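Local coordinates for 3-oxoacyl-[acyl-carrier-protein] synthase 2 (Rickettsia rickettsii, PDB 4JGA) that probably catalyses the condensation of malonyl-acyl carrier protein with a growing acyl chain in fatty acid elongation, as a beta-ketoacyl synthase of the thiolase superfamily, at residues M198-Y203 against M310-I315; S35-I40 against S376-R381; L88-K93 against S152-P157; E107-L112 against L270-K275. All blocks are in the same frame, centred on the assembly; numbering follows the deposited sequence.

Contact 1 (M198-Y203 against M310-I315); sequences MIKHGY and MLDATI
Lys200 and Asp312 reach past each other from opposite directions, NZ coming to the carboxylate. The lysine is fully extended. Its CG lies anti to the backbone N (chi1 -179°) and every later torsion is close to 180°, which carries NZ far out from the end of helix 187-200. Along the way its CG lies over one face of the His201 ring. NZ stops 3.7 Å from Asp312 OD1, a long salt bridge. Water 1 accepts from Lys200 NZ at 2.8 Å and donates to Asp312 OD2 at 2.6 Å, so the water links NZ to OD2 while OD1 faces NZ directly. OD2 also receives Tyr283 N and forms a salt bridge with Arg197, and these partners probably favour a charged carboxylate. Lys200 NZ has a stronger partner in Tyr203 OH of the second subunit. That hydroxyl also bonds His201 NE2 across the same interface, where the two copies of His201 stack. Gly202, at positive phi, closes helix 187-200 with Tyr203 N to Met198 O at 3.0 Å, and Thr314 takes the corresponding place after helix 300-312. Each helix thus ends in a Schellman motif, and the water-bridged pair links the N- and C-terminal beta-ketoacyl synthase regions at the surface, beside the dimer interface.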
loop_
_atom_site.group_PDB
_atom_site.type_symbol
_atom_site.label_atom_id
_atom_site.label_comp_id
_atom_site.label_asym_id
_atom_site.label_seq_id
_atom_site.Cartn_x
_atom_site.Cartn_y
_atom_site.Cartn_z
ATOM N N MET A 198 13.441 2.797 -6.578
ATOM C CA MET A 198 14.192 1.748 -5.910
ATOM C C MET A 198 15.462 1.337 -6.703
ATOM O O MET A 198 16.542 1.177 -6.119
ATOM C CB MET A 198 13.287 0.562 -5.688
ATOM C CG MET A 198 13.898 -0.563 -4.894
ATOM S SD MET A 198 13.491 -0.428 -3.147
ATOM C CE MET A 198 11.724 -0.781 -3.317
ATOM N N ILE A 199 15.314 1.190 -8.021
ATOM C CA ILE A 199 16.403 0.840 -8.905
ATOM C C ILE A 199 17.330 2.029 -9.083
ATOM O O ILE A 199 18.543 1.872 -8.981
ATOM C CB ILE A 199 15.880 0.346 -10.256
ATOM C CG1 ILE A 199 15.094 -0.956 -10.044
ATOM C CG2 ILE A 199 17.040 0.079 -11.211
ATOM C CD1 ILE A 199 14.374 -1.485 -11.265
ATOM N N LYS A 200 16.758 3.207 -9.287
ATOM C CA LYS A 200 17.523 4.451 -9.486
ATOM C C LYS A 200 18.534 4.650 -8.390
ATOM O O LYS A 200 19.678 5.029 -8.656
ATOM C CB LYS A 200 16.594 5.655 -9.514
ATOM C CG LYS A 200 17.245 7.001 -9.728
ATOM C CD LYS A 200 16.171 8.092 -9.764
ATOM C CE LYS A 200 16.763 9.485 -9.910
ATOM N NZ LYS A 200 15.680 10.486 -9.682
ATOM N N HIS A 201 18.133 4.368 -7.159
ATOM C CA HIS A 201 18.996 4.634 -6.006
ATOM C C HIS A 201 19.741 3.411 -5.530
ATOM O O HIS A 201 20.352 3.444 -4.492
ATOM C CB HIS A 201 18.172 5.320 -4.892
ATOM C CG HIS A 201 17.608 6.637 -5.316
ATOM N ND1 HIS A 201 18.413 7.692 -5.681
ATOM C CD2 HIS A 201 16.334 7.047 -5.530
ATOM C CE1 HIS A 201 17.668 8.713 -6.057
ATOM N NE2 HIS A 201 16.405 8.340 -5.994
ATOM N N GLY A 202 19.689 2.309 -6.275
ATOM C CA GLY A 202 20.638 1.214 -6.056
ATOM C C GLY A 202 20.187 0.094 -5.129
ATOM O O GLY A 202 20.960 -0.802 -4.826
ATOM N N TYR A 203 18.923 0.115 -4.725
ATOM C CA TYR A 203 18.426 -0.872 -3.782
ATOM C C TYR A 203 17.938 -2.165 -4.425
ATOM O O TYR A 203 17.628 -3.117 -3.723
ATOM C CB TYR A 203 17.301 -0.257 -2.942
ATOM C CG TYR A 203 17.718 1.014 -2.246
ATOM C CD1 TYR A 203 18.729 1.010 -1.298
ATOM C CD2 TYR A 203 17.116 2.223 -2.559
ATOM C CE1 TYR A 203 19.126 2.188 -0.660
ATOM C CE2 TYR A 203 17.482 3.396 -1.922
ATOM C CZ TYR A 203 18.483 3.381 -0.981
ATOM O OH TYR A 203 18.838 4.563 -0.402
ATOM N N MET A 310 8.288 15.917 -15.523
ATOM C CA MET A 310 9.146 16.443 -16.595
ATOM C C MET A 310 10.412 17.079 -16.074
ATOM O O MET A 310 11.480 16.877 -16.645
ATOM C CB MET A 310 8.356 17.408 -17.469
ATOM C CG MET A 310 7.337 16.689 -18.330
ATOM S SD MET A 310 6.513 17.792 -19.475
ATOM C CE MET A 310 5.556 18.828 -18.410
ATOM N N LEU A 311 10.304 17.810 -14.964
ATOM C CA LEU A 311 11.498 18.319 -14.310
ATOM C C LEU A 311 12.411 17.175 -13.844
ATOM O O LEU A 311 13.627 17.226 -14.009
ATOM C CB LEU A 311 11.138 19.256 -13.139
ATOM C CG LEU A 311 10.519 20.606 -13.539
ATOM C CD1 LEU A 311 10.050 21.356 -12.294
ATOM C CD2 LEU A 311 11.490 21.502 -14.338
ATOM N N ASP A 312 11.812 16.162 -13.256
ATOM C CA ASP A 312 12.522 14.973 -12.778
ATOM C C ASP A 312 13.243 14.312 -13.985
ATOM O O ASP A 312 14.396 13.914 -13.872
ATOM C CB ASP A 312 11.514 14.012 -12.108
ATOM C CG ASP A 312 12.165 12.771 -11.487
ATOM O OD1 ASP A 312 13.220 12.923 -10.892
ATOM O OD2 ASP A 312 11.626 11.641 -11.605
ATOM N N ALA A 313 12.576 14.282 -15.142
ATOM C CA ALA A 313 13.153 13.759 -16.404
ATOM C C ALA A 313 14.181 14.658 -17.096
ATOM O O ALA A 313 14.825 14.237 -18.082
ATOM C CB ALA A 313 12.035 13.476 -17.368
ATOM N N THR A 314 14.340 15.886 -16.585
ATOM C CA THR A 314 15.109 16.935 -17.215
ATOM C C THR A 314 14.717 17.111 -18.698
ATOM O O THR A 314 15.557 17.272 -19.559
ATOM C CB THR A 314 16.628 16.743 -17.001
ATOM O OG1 THR A 314 17.057 15.557 -17.662
ATOM C CG2 THR A 314 16.940 16.529 -15.542
ATOM N N ILE A 315 13.414 17.116 -18.971
ATOM C CA ILE A 315 12.913 17.517 -20.277
ATOM C C ILE A 315 12.000 18.738 -20.162
ATOM O O ILE A 315 11.577 19.127 -19.053
ATOM C CB ILE A 315 12.137 16.379 -20.965
ATOM C CG1 ILE A 315 10.834 16.059 -20.215
ATOM C CG2 ILE A 315 12.996 15.137 -21.070
ATOM C CD1 ILE A 315 9.920 15.150 -21.010
HETATM O O HOH W 1 13.299 9.714 -10.896
#

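Contact 2 (S35-I40 against S376-R381); sequences SSWKNI and SALAIR
Trp37 lays its indole against Leu378, with one ring face over the leucine CB. That carbon stands 3.6 Å from the centroid of the six-membered ring and 16° off its normal, a CH-pi contact. Leu378 CB is 3.5 Å from Trp37 CE2, and Leu378 CD1 reaches back to Trp37 CG at 3.8 Å. The indole therefore covers both the root and one branch of the leucine. Trp37 CH2 extends to Ala379 CB at 4.5 Å. The tryptophan CG is anti to the backbone N, which carries the ring off helix 33-41 and across to helix 368-382. At the outer side Arg381 NH2 comes within 3.8 Å of Trp37 CD1. Its guanidinium stands steeply to the indole, at 78°, and Leu378 CD2 lies over one guanidinium face. In the next shell, Asp382 OD2 accepts a hydrogen bond from Trp37 NE1, so the buried indole N-H is satisfied, which would help hold the rotation of the ring. The axes of the two short segments approach to 11.5 Å and cross at -73°, and the large ring fills that separation. The chemistry implies a mainly apolar joint between the helices, with one hydrogen bond favouring the orientation of its central ring.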
loop_
_atom_site.group_PDB
_atom_site.type_symbol
_atom_site.label_atom_id
_atom_site.label_comp_id
_atom_site.label_asym_id
_atom_site.label_seq_id
_atom_site.Cartn_x
_atom_site.Cartn_y
_atom_site.Cartn_z
ATOM N N SER A 35 -3.121 -9.367 -27.557
ATOM C CA SER A 35 -4.535 -9.275 -27.868
ATOM C C SER A 35 -5.099 -7.935 -27.344
ATOM O O SER A 35 -5.858 -7.289 -28.057
ATOM C CB SER A 35 -5.297 -10.479 -27.309
ATOM O OG SER A 35 -5.180 -10.529 -25.897
ATOM N N SER A 36 -4.726 -7.524 -26.120
ATOM C CA SER A 36 -5.226 -6.264 -25.560
ATOM C C SER A 36 -4.853 -5.074 -26.467
ATOM O O SER A 36 -5.685 -4.224 -26.769
ATOM C CB SER A 36 -4.687 -6.007 -24.140
ATOM O OG SER A 36 -5.101 -6.978 -23.211
ATOM N N TRP A 37 -3.587 -5.025 -26.889
ATOM C CA TRP A 37 -3.058 -3.873 -27.623
ATOM C C TRP A 37 -3.641 -3.829 -29.025
ATOM O O TRP A 37 -4.019 -2.755 -29.477
ATOM C CB TRP A 37 -1.529 -3.897 -27.641
ATOM C CG TRP A 37 -0.892 -2.775 -28.354
ATOM C CD1 TRP A 37 -0.051 -2.856 -29.441
ATOM C CD2 TRP A 37 -1.042 -1.386 -28.066
ATOM N NE1 TRP A 37 0.317 -1.602 -29.832
ATOM C CE2 TRP A 37 -0.271 -0.682 -29.007
ATOM C CE3 TRP A 37 -1.742 -0.671 -27.091
ATOM C CZ2 TRP A 37 -0.175 0.714 -28.994
ATOM C CZ3 TRP A 37 -1.661 0.690 -27.084
ATOM C CH2 TRP A 37 -0.893 1.381 -28.023
ATOM N N LYS A 38 -3.761 -4.982 -29.700
ATOM C CA LYS A 38 -4.452 -4.997 -30.998
ATOM C C LYS A 38 -5.864 -4.418 -30.853
ATOM O O LYS A 38 -6.285 -3.587 -31.661
ATOM C CB LYS A 38 -4.502 -6.400 -31.653
ATOM N N ASN A 39 -6.605 -4.858 -29.838
ATOM C CA ASN A 39 -7.977 -4.363 -29.654
ATOM C C ASN A 39 -8.082 -2.889 -29.302
ATOM O O ASN A 39 -8.973 -2.187 -29.816
ATOM C CB ASN A 39 -8.741 -5.218 -28.649
ATOM C CG ASN A 39 -9.168 -6.537 -29.258
ATOM O OD1 ASN A 39 -9.383 -6.626 -30.461
ATOM N ND2 ASN A 39 -9.277 -7.549 -28.448
ATOM N N ILE A 40 -7.153 -2.409 -28.470
ATOM C CA ILE A 40 -7.079 -0.983 -28.168
ATOM C C ILE A 40 -6.885 -0.171 -29.439
ATOM O O ILE A 40 -7.662 0.754 -29.751
ATOM C CB ILE A 40 -5.932 -0.671 -27.195
ATOM C CG1 ILE A 40 -6.274 -1.156 -25.773
ATOM C CG2 ILE A 40 -5.579 0.812 -27.215
ATOM C CD1 ILE A 40 -7.408 -0.419 -25.077
ATOM N N SER A 376 1.339 3.079 -22.924
ATOM C CA SER A 376 2.256 4.179 -23.224
ATOM C C SER A 376 3.571 3.681 -23.848
ATOM O O SER A 376 4.041 4.228 -24.866
ATOM C CB SER A 376 2.514 5.024 -21.969
ATOM O OG SER A 376 1.315 5.668 -21.506
ATOM N N ALA A 377 4.116 2.607 -23.277
ATOM C CA ALA A 377 5.281 1.973 -23.833
ATOM C C ALA A 377 5.014 1.399 -25.232
ATOM O O ALA A 377 5.869 1.446 -26.105
ATOM C CB ALA A 377 5.756 0.883 -22.898
ATOM N N LEU A 378 3.855 0.790 -25.413
ATOM C CA LEU A 378 3.500 0.216 -26.709
ATOM C C LEU A 378 3.267 1.301 -27.765
ATOM O O LEU A 378 3.529 1.084 -28.919
ATOM C CB LEU A 378 2.273 -0.719 -26.578
ATOM C CG LEU A 378 2.552 -1.971 -25.744
ATOM C CD1 LEU A 378 1.273 -2.647 -25.277
ATOM C CD2 LEU A 378 3.368 -2.947 -26.527
ATOM N N ALA A 379 2.751 2.462 -27.358
ATOM C CA ALA A 379 2.611 3.579 -28.298
ATOM C C ALA A 379 3.974 3.976 -28.877
ATOM O O ALA A 379 4.087 4.348 -30.048
ATOM C CB ALA A 379 1.954 4.783 -27.635
ATOM N N ILE A 380 5.003 3.896 -28.038
ATOM C CA ILE A 380 6.370 4.140 -28.488
ATOM C C ILE A 380 6.815 3.006 -29.402
ATOM O O ILE A 380 7.366 3.254 -30.468
ATOM C CB ILE A 380 7.361 4.233 -27.319
ATOM C CG1 ILE A 380 7.189 5.564 -26.602
ATOM C CG2 ILE A 380 8.801 4.102 -27.794
ATOM C CD1 ILE A 380 7.827 5.606 -25.218
ATOM N N ARG A 381 6.595 1.760 -28.969
ATOM C CA ARG A 381 7.010 0.609 -29.805
ATOM C C ARG A 381 6.397 0.674 -31.212
ATOM O O ARG A 381 7.104 0.442 -32.196
ATOM C CB ARG A 381 6.665 -0.729 -29.167
ATOM C CG ARG A 381 7.337 -1.897 -29.890
ATOM C CD ARG A 381 6.775 -3.259 -29.500
ATOM N NE ARG A 381 5.410 -3.398 -29.971
ATOM C CZ ARG A 381 4.573 -4.361 -29.602
ATOM N NH1 ARG A 381 4.955 -5.320 -28.775
ATOM N NH2 ARG A 381 3.338 -4.363 -30.077
#

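Contact 3 (L88-K93 against S152-P157)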
loop_
_atom_site.group_PDB
_atom_site.type_symbol
_atom_site.label_atom_id
_atom_site.label_comp_id
_atom_site.label_asym_id
_atom_site.label_seq_id
_atom_site.Cartn_x
_atom_site.Cartn_y
_atom_site.Cartn_z
ATOM N N LEU A 88 -3.835 -21.028 -5.521
ATOM C CA LEU A 88 -4.097 -19.762 -6.163
ATOM C C LEU A 88 -5.606 -19.537 -6.222
ATOM O O LEU A 88 -6.068 -18.387 -6.107
ATOM C CB LEU A 88 -3.461 -19.702 -7.572
ATOM C CG LEU A 88 -3.659 -18.398 -8.351
ATOM C CD1 LEU A 88 -3.215 -17.202 -7.524
ATOM C CD2 LEU A 88 -2.913 -18.369 -9.684
ATOM N N SER A 89 -6.362 -20.626 -6.409
ATOM C CA SER A 89 -7.820 -20.509 -6.584
ATOM C C SER A 89 -8.532 -20.025 -5.299
ATOM O O SER A 89 -9.616 -19.474 -5.381
ATOM C CB SER A 89 -8.445 -21.812 -7.054
ATOM O OG SER A 89 -8.368 -22.780 -6.036
ATOM N N LYS A 90 -7.875 -20.148 -4.147
ATOM C CA LYS A 90 -8.419 -19.668 -2.870
ATOM C C LYS A 90 -8.280 -18.162 -2.698
ATOM O O LYS A 90 -8.928 -17.580 -1.845
ATOM C CB LYS A 90 -7.673 -20.314 -1.710
ATOM C CG LYS A 90 -7.514 -21.804 -1.848
ATOM C CD LYS A 90 -8.820 -22.493 -1.671
ATOM C CE LYS A 90 -8.548 -23.984 -1.604
ATOM N NZ LYS A 90 -9.813 -24.667 -1.893
ATOM N N MET A 91 -7.384 -17.547 -3.477
ATOM C CA MET A 91 -7.101 -16.120 -3.385
ATOM C C MET A 91 -8.177 -15.307 -4.090
ATOM O O MET A 91 -8.905 -15.831 -4.929
ATOM C CB MET A 91 -5.731 -15.819 -4.008
ATOM C CG MET A 91 -4.577 -16.710 -3.502
ATOM S SD MET A 91 -4.300 -16.672 -1.721
ATOM C CE MET A 91 -3.418 -15.186 -1.554
ATOM N N ASP A 92 -8.298 -14.031 -3.720
ATOM C CA ASP A 92 -9.189 -13.119 -4.408
ATOM C C ASP A 92 -8.751 -12.968 -5.883
ATOM O O ASP A 92 -7.561 -13.057 -6.221
ATOM C CB ASP A 92 -9.197 -11.747 -3.743
ATOM C CG ASP A 92 -10.323 -10.859 -4.247
ATOM O OD1 ASP A 92 -11.469 -11.037 -3.736
ATOM O OD2 ASP A 92 -10.088 -10.041 -5.184
ATOM N N LYS A 93 -9.723 -12.729 -6.739
ATOM C CA LYS A 93 -9.474 -12.505 -8.156
ATOM C C LYS A 93 -8.484 -11.404 -8.474
ATOM O O LYS A 93 -7.805 -11.514 -9.475
ATOM C CB LYS A 93 -10.777 -12.216 -8.898
ATOM C CG LYS A 93 -11.545 -13.484 -9.169
ATOM C CD LYS A 93 -13.026 -13.231 -9.278
ATOM C CE LYS A 93 -13.397 -12.514 -10.540
ATOM N NZ LYS A 93 -14.178 -13.480 -11.348
ATOM N N SER A 152 -12.908 -19.864 6.078
ATOM C CA SER A 152 -11.796 -20.602 5.466
ATOM C C SER A 152 -10.471 -20.211 6.124
ATOM O O SER A 152 -10.218 -19.032 6.412
ATOM C CB SER A 152 -11.678 -20.269 3.974
ATOM O OG SER A 152 -10.507 -20.822 3.412
ATOM N N PRO A 153 -9.595 -21.203 6.315
ATOM C CA PRO A 153 -8.209 -20.914 6.708
ATOM C C PRO A 153 -7.500 -19.953 5.738
ATOM O O PRO A 153 -6.585 -19.250 6.140
ATOM C CB PRO A 153 -7.538 -22.306 6.678
ATOM C CG PRO A 153 -8.669 -23.298 6.776
ATOM C CD PRO A 153 -9.847 -22.653 6.118
ATOM N N PHE A 154 -7.910 -19.932 4.471
ATOM C CA PHE A 154 -7.269 -19.070 3.490
ATOM C C PHE A 154 -7.778 -17.610 3.484
ATOM O O PHE A 154 -7.245 -16.789 2.746
ATOM C CB PHE A 154 -7.462 -19.661 2.092
ATOM C CG PHE A 154 -6.659 -20.873 1.853
ATOM C CD1 PHE A 154 -5.369 -20.770 1.347
ATOM C CD2 PHE A 154 -7.175 -22.119 2.125
ATOM C CE1 PHE A 154 -4.615 -21.907 1.106
ATOM C CE2 PHE A 154 -6.430 -23.264 1.911
ATOM C CZ PHE A 154 -5.148 -23.165 1.395
ATOM N N PHE A 155 -8.781 -17.276 4.312
ATOM C CA PHE A 155 -9.406 -15.955 4.249
ATOM C C PHE A 155 -8.420 -14.765 4.350
ATOM O O PHE A 155 -8.416 -13.873 3.475
ATOM C CB PHE A 155 -10.496 -15.809 5.312
ATOM C CG PHE A 155 -11.057 -14.416 5.394
ATOM C CD1 PHE A 155 -11.614 -13.808 4.263
ATOM C CD2 PHE A 155 -10.963 -13.674 6.578
ATOM C CE1 PHE A 155 -12.078 -12.506 4.326
ATOM C CE2 PHE A 155 -11.445 -12.382 6.646
ATOM C CZ PHE A 155 -12.009 -11.784 5.519
ATOM N N ILE A 156 -7.580 -14.750 5.381
ATOM C CA ILE A 156 -6.680 -13.604 5.572
ATOM C C ILE A 156 -5.727 -13.429 4.394
ATOM O O ILE A 156 -5.760 -12.384 3.732
ATOM C CB ILE A 156 -5.938 -13.653 6.927
ATOM C CG1 ILE A 156 -6.942 -13.564 8.087
ATOM C CG2 ILE A 156 -4.921 -12.526 7.003
ATOM C CD1 ILE A 156 -7.713 -12.256 8.152
ATOM N N PRO A 157 -4.875 -14.435 4.092
ATOM C CA PRO A 157 -3.978 -14.203 2.929
ATOM C C PRO A 157 -4.721 -13.912 1.609
ATOM O O PRO A 157 -4.235 -13.135 0.755
ATOM C CB PRO A 157 -3.138 -15.512 2.856
ATOM C CG PRO A 157 -3.928 -16.535 3.609
ATOM C CD PRO A 157 -4.622 -15.746 4.713
#
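Lys90 lays its aliphatic chain over one face of the Phe154 ring. Its CG stands 3.8 Å from the ring centroid and only 7° off the normal, a CH-pi contact. Lys90 CB is 3.7 Å from Phe154 CG, and Lys90 CE still lies 4.2 Å from Phe154 CE2. The bend at chi2 (-70°) turns the lysine obliquely across the ring, while the ammonium end runs on past it. This is the more open side of the contact, and both residues are partly exposed. The inner side is different. Met91 is buried, and its chain folds at chi2 and chi3 toward Pro157. Met91 CE sits 3.2 Å from Pro157 O and 4.4 Å from Pro157 CB. Leu163 of helix 163-172 touches both residues, and Met292 of the second subunit packs on Met91. Phe155 turns its CB away from 88-93, and its side chain packs on helix 133-146 and on Val219 of the second subunit. No hydrogen bond links the two segments, but Asp92 has a backbone hydrogen bond with Ala158, just past 152-157. Ser152 OG accepts from Phe154 N at 2.9 Å inside a type I turn. Asp92 OD2 accepts from Phe94 N at the start of helix 93-109, and Asp92 OD1 accepts from Met135 N. Capped starts of helices, Asp92 before 93-109 and Ser152 before 155-159, are the motif here, placed beside the dimer interface of a beta-ketoacyl synthase.

Contact 4 (E107-L112 against L270-K275); sequences EDSGWL and LNRGAK
Ser109 O is gripped by two nitrogens of Arg272, NH1 at 2.9 Å and NH2 at 3.0 Å. This end-on grip is on a carbonyl at the C-terminal end of helix 93-109. Ser109 also opens an ST turn, in which its OG accepts from Trp111 N at 3.1 Å; Ser109 OG is also hydrogen-bonded to Val106 O. The oxygen Ser109 O lies in the guanidinium plane, at its edge. NH1 is tilted 18° from the carbonyl plane, whereas NH2 stands above it, 37° out. Both N-H bonds are bent, as expected when two donors share one acceptor. The positive group would also suit the partial negative charge at a helix C-terminus. The arginine chain is extended from CG to NE and crosses Trp111 at about a right angle, with Arg272 NE 3.5 Å from Trp111 CE3. The indole and guanidinium planes are 47° apart, so this is no parallel stack. Trp111 CB and Ala274 CB cover opposite faces of the guanidinium. Farther out, Glu264 forms a salt bridge with Arg272 NE, a second hold on the group. Trp111 NE1 bonds Thr122 OG1, and its ring meets His268 edge-to-face. Gly273, at positive phi, ends helix 266-271 in a Schellman motif. After it, Ala274 CB lies over the Arg272 guanidinium centre, 3.6 Å above its plane.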
loop_
_atom_site.group_PDB
_atom_site.type_symbol
_atom_site.label_atom_id
_atom_site.label_comp_id
_atom_site.label_asym_id
_atom_site.label_seq_id
_atom_site.Cartn_x
_atom_site.Cartn_y
_atom_site.Cartn_z
ATOM N N GLU A 107 8.020 -13.646 -17.834
ATOM C CA GLU A 107 8.388 -14.469 -18.989
ATOM C C GLU A 107 8.801 -13.609 -20.194
ATOM O O GLU A 107 9.761 -13.938 -20.860
ATOM C CB GLU A 107 7.272 -15.423 -19.351
ATOM C CG GLU A 107 7.114 -16.534 -18.325
ATOM C CD GLU A 107 6.066 -17.575 -18.721
ATOM O OE1 GLU A 107 5.429 -17.387 -19.806
ATOM O OE2 GLU A 107 5.856 -18.565 -17.947
ATOM N N ASP A 108 8.119 -12.488 -20.430
ATOM C CA ASP A 108 8.473 -11.599 -21.510
ATOM C C ASP A 108 9.910 -11.068 -21.308
ATOM O O ASP A 108 10.690 -10.969 -22.246
ATOM C CB ASP A 108 7.464 -10.446 -21.566
ATOM C CG ASP A 108 7.768 -9.442 -22.670
ATOM O OD1 ASP A 108 8.138 -9.908 -23.765
ATOM O OD2 ASP A 108 7.599 -8.208 -22.445
ATOM N N SER A 109 10.261 -10.738 -20.067
ATOM C CA SER A 109 11.574 -10.176 -19.784
ATOM C C SER A 109 12.711 -11.186 -19.832
ATOM O O SER A 109 13.869 -10.798 -19.902
ATOM C CB SER A 109 11.590 -9.531 -18.407
ATOM O OG SER A 109 11.534 -10.526 -17.410
ATOM N N GLY A 110 12.391 -12.464 -19.727
ATOM C CA GLY A 110 13.419 -13.493 -19.669
ATOM C C GLY A 110 14.169 -13.539 -18.345
ATOM O O GLY A 110 15.110 -14.322 -18.190
ATOM N N TRP A 111 13.724 -12.758 -17.352
ATOM C CA TRP A 111 14.432 -12.721 -16.089
ATOM C C TRP A 111 13.903 -13.811 -15.181
ATOM O O TRP A 111 12.890 -13.659 -14.498
ATOM C CB TRP A 111 14.280 -11.358 -15.450
ATOM C CG TRP A 111 15.026 -11.209 -14.166
ATOM C CD1 TRP A 111 14.476 -10.996 -12.915
ATOM C CD2 TRP A 111 16.435 -11.258 -13.978
ATOM N NE1 TRP A 111 15.465 -10.934 -11.966
ATOM C CE2 TRP A 111 16.678 -11.096 -12.586
ATOM C CE3 TRP A 111 17.519 -11.467 -14.835
ATOM C CZ2 TRP A 111 17.970 -11.116 -12.036
ATOM C CZ3 TRP A 111 18.811 -11.471 -14.289
ATOM C CH2 TRP A 111 19.019 -11.288 -12.893
ATOM N N LEU A 112 14.580 -14.946 -15.200
ATOM C CA LEU A 112 14.200 -16.105 -14.391
ATOM C C LEU A 112 15.443 -16.614 -13.662
ATOM O O LEU A 112 15.826 -17.755 -13.851
ATOM C CB LEU A 112 13.701 -17.240 -15.282
ATOM C CG LEU A 112 12.277 -17.206 -15.853
ATOM C CD1 LEU A 112 11.280 -17.433 -14.745
ATOM C CD2 LEU A 112 11.965 -15.923 -16.633
ATOM N N LEU A 270 21.348 -4.515 -20.338
ATOM C CA LEU A 270 22.253 -4.643 -21.484
ATOM C C LEU A 270 23.176 -5.842 -21.371
ATOM O O LEU A 270 23.359 -6.565 -22.331
ATOM C CB LEU A 270 23.117 -3.397 -21.668
ATOM C CG LEU A 270 22.359 -2.137 -22.054
ATOM C CD1 LEU A 270 23.305 -0.932 -22.001
ATOM C CD2 LEU A 270 21.710 -2.298 -23.426
ATOM N N ASN A 271 23.746 -6.040 -20.191
ATOM C CA ASN A 271 24.669 -7.135 -19.963
ATOM C C ASN A 271 24.083 -8.506 -20.225
ATOM O O ASN A 271 24.844 -9.402 -20.602
ATOM C CB ASN A 271 25.223 -7.110 -18.544
ATOM C CG ASN A 271 26.249 -6.006 -18.342
ATOM O OD1 ASN A 271 26.794 -5.445 -19.304
ATOM N ND2 ASN A 271 26.507 -5.676 -17.088
ATOM N N ARG A 272 22.773 -8.684 -20.012
ATOM C CA ARG A 272 22.142 -9.984 -20.251
ATOM C C ARG A 272 21.376 -10.047 -21.563
ATOM O O ARG A 272 20.717 -11.024 -21.833
ATOM C CB ARG A 272 21.222 -10.368 -19.082
ATOM C CG ARG A 272 19.887 -9.665 -19.053
ATOM C CD ARG A 272 19.109 -10.119 -17.813
ATOM N NE ARG A 272 17.835 -9.438 -17.721
ATOM C CZ ARG A 272 16.728 -9.802 -18.377
ATOM N NH1 ARG A 272 16.703 -10.886 -19.166
ATOM N NH2 ARG A 272 15.642 -9.085 -18.246
ATOM N N GLY A 273 21.477 -9.020 -22.394
ATOM C CA GLY A 273 20.785 -8.994 -23.689
ATOM C C GLY A 273 19.273 -8.800 -23.610
ATOM O O GLY A 273 18.560 -9.271 -24.464
ATOM N N ALA A 274 18.775 -8.108 -22.599
ATOM C CA ALA A 274 17.323 -7.989 -22.413
ATOM C C ALA A 274 16.677 -7.209 -23.556
ATOM O O ALA A 274 17.302 -6.318 -24.113
ATOM C CB ALA A 274 17.028 -7.277 -21.107
ATOM N N LYS A 275 15.414 -7.500 -23.864
ATOM C CA LYS A 275 14.608 -6.612 -24.706
ATOM C C LYS A 275 14.354 -5.320 -23.902
ATOM O O LYS A 275 14.101 -5.361 -22.681
ATOM C CB LYS A 275 13.271 -7.273 -25.059
#

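In the fold
From the N terminus, helix 33-41 comes first and waits for helix 368-382, so contact 2 closes the longest loop and encloses the other three. Segment 88-93 follows and closes early on 152-157, making contact 3 local to the N-terminal beta-ketoacyl synthase region. Segment 107-112 opens inside that loop and closes only at 270-275, so contacts 3 and 4 cross. Segment 198-203 then opens inside the loop of contact 4 and closes at 310-315, so contacts 4 and 1 cross as well, while 3 and 1 are in series. Contacts 1 and 2 join the N- and C-terminal regions. Contacts 1 and 3, with centres about 37 Å apart, both touch the second subunit.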